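PDB 5KCK: anthranilate synthase component I from Streptococcus pneumoniae serotype 4, which belongs to the chorismate-binding enzyme family and carries the N-terminal region characteristic of anthranilate synthase component I. Local coordinates for residues E258-V263 / A360-G365. Numbering follows the deposited sequence.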
loop_
_atom_site.group_PDB
_atom_site.type_symbol
_atom_site.label_atom_id
_atom_site.label_comp_id
_atom_site.label_asym_id
_atom_site.label_seq_id
_atom_site.Cartn_x
_atom_site.Cartn_y
_atom_site.Cartn_z
ATOM N N GLU A 258 7.664 9.546 -15.827
ATOM C CA GLU A 258 7.610 9.221 -17.250
ATOM C C GLU A 258 8.698 8.209 -17.590
ATOM O O GLU A 258 9.891 8.521 -17.510
ATOM C CB GLU A 258 7.757 10.484 -18.101
ATOM C CG GLU A 258 6.705 11.550 -17.808
ATOM C CD GLU A 258 6.697 12.676 -18.834
ATOM O OE1 GLU A 258 7.309 12.503 -19.913
ATOM O OE2 GLU A 258 6.078 13.732 -18.559
ATOM N N SER A 259 8.284 7.007 -17.974
ATOM C CA SER A 259 9.218 6.017 -18.482
ATOM C C SER A 259 9.776 6.461 -19.827
ATOM O O SER A 259 9.053 7.009 -20.659
ATOM C CB SER A 259 8.520 4.668 -18.631
ATOM O OG SER A 259 9.376 3.744 -19.283
ATOM N N LEU A 260 11.077 6.241 -20.036
ATOM C CA LEU A 260 11.620 6.429 -21.377
ATOM C C LEU A 260 11.391 5.188 -22.229
ATOM O O LEU A 260 10.835 5.272 -23.325
ATOM C CB LEU A 260 13.116 6.757 -21.326
ATOM C CG LEU A 260 13.816 6.805 -22.699
ATOM C CD1 LEU A 260 13.523 8.113 -23.450
ATOM C CD2 LEU A 260 15.323 6.575 -22.597
ATOM N N VAL A 261 11.808 4.026 -21.729
ATOM C CA VAL A 261 11.718 2.779 -22.475
ATOM C C VAL A 261 12.006 1.641 -21.514
ATOM O O VAL A 261 12.782 1.796 -20.564
ATOM C CB VAL A 261 12.700 2.758 -23.664
ATOM C CG1 VAL A 261 14.142 2.637 -23.168
ATOM C CG2 VAL A 261 12.355 1.637 -24.636
ATOM N N SER A 262 11.372 0.499 -21.738
ATOM C CA SER A 262 11.700 -0.703 -21.002
ATOM C C SER A 262 11.802 -1.873 -21.970
ATOM O O SER A 262 11.196 -1.880 -23.047
ATOM C CB SER A 262 10.669 -1.003 -19.922
ATOM O OG SER A 262 9.456 -1.447 -20.494
ATOM N N VAL A 263 12.597 -2.858 -21.581
ATOM C CA VAL A 263 12.724 -4.102 -22.317
ATOM C C VAL A 263 12.501 -5.232 -21.335
ATOM O O VAL A 263 13.154 -5.281 -20.287
ATOM C CB VAL A 263 14.098 -4.240 -22.988
ATOM C CG1 VAL A 263 14.143 -5.517 -23.823
ATOM C CG2 VAL A 263 14.404 -3.010 -23.802
ATOM N N ALA A 360 17.409 3.941 -29.602
ATOM C CA ALA A 360 16.271 4.284 -30.448
ATOM C C ALA A 360 15.366 5.336 -29.822
ATOM O O ALA A 360 14.614 5.982 -30.554
ATOM C CB ALA A 360 15.441 3.040 -30.764
ATOM N N THR A 361 15.418 5.523 -28.495
ATOM C CA THR A 361 14.488 6.404 -27.800
ATOM C C THR A 361 15.133 7.613 -27.133
ATOM O O THR A 361 14.416 8.570 -26.820
ATOM C CB THR A 361 13.717 5.628 -26.714
ATOM O OG1 THR A 361 14.646 4.986 -25.831
ATOM C CG2 THR A 361 12.815 4.574 -27.332
ATOM N N LEU A 362 16.438 7.599 -26.892
ATOM C CA LEU A 362 17.075 8.666 -26.124
ATOM C C LEU A 362 17.418 9.837 -27.039
ATOM O O LEU A 362 18.076 9.641 -28.062
ATOM C CB LEU A 362 18.344 8.147 -25.454
ATOM C CG LEU A 362 19.203 9.129 -24.660
ATOM C CD1 LEU A 362 18.563 9.413 -23.333
ATOM C CD2 LEU A 362 20.605 8.575 -24.481
ATOM N N PRO A 363 17.017 11.067 -26.696
ATOM C CA PRO A 363 16.191 11.396 -25.531
ATOM C C PRO A 363 14.728 11.474 -25.918
ATOM O O PRO A 363 14.408 11.599 -27.105
ATOM C CB PRO A 363 16.710 12.768 -25.121
ATOM C CG PRO A 363 17.035 13.404 -26.450
ATOM C CD PRO A 363 17.518 12.285 -27.359
ATOM N N ALA A 364 13.854 11.409 -24.921
ATOM C CA ALA A 364 12.420 11.419 -25.175
ATOM C C ALA A 364 11.984 12.659 -25.954
ATOM O O ALA A 364 12.522 13.756 -25.770
ATOM C CB ALA A 364 11.674 11.350 -23.848
ATOM N N GLY A 365 10.992 12.477 -26.829
ATOM C CA GLY A 365 10.449 13.604 -27.574
ATOM C C GLY A 365 9.980 14.745 -26.688
ATOM O O GLY A 365 10.115 15.912 -27.056
#
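Leu260 pushes its branched end over the turn that follows helix 354-361, its two methyls touching different parts of it. Leu260 CD1 lies 3.5 Å from Thr361 O and 3.6 Å from Ala364 N, and meets Ala364 CB at 3.7 Å. Leu260 CD2 lies beside the Thr361 hydroxyl, 3.7 Å from OG1, and loosely approaches Leu362 CD1 at 4.4 Å. With Leu260 CG anti to the backbone N (chi1 173°), the leucine reaches into the bend made by Thr361 to Ala364, where the peptide bond before Pro363 is cis. Val261 adds a smaller patch beside it: CG1 rests on Thr361 OG1 at 3.6 Å, while Val261 CG2 meets the threonine methyl, CG2 to CG2 4.0 Å. The Thr361 side chain crosses both at a slant, a placement reached with its OG1 between the backbone N and the carbonyl carbon (chi1 55°). Leu260 and Val261 can both face Thr361 because they form a classic beta bulge opposite Leu405 of strand 403-407; in a regular strand, consecutive side chains would alternate between faces. The contact joins the large antiparallel sheet to the C-terminal end of helix 354-361, with Leu358 of that helix and Ile407 also touching Leu260. Since Thr361 OG1 is hydrogen-bonded to Ala357 O one helical turn back, its polar demand is met within the helix, and the hydroxyl can lie buried against leucine and valine carbons. Cohesion between the two segments therefore rests on van der Waals contact and the burial of apolar surface.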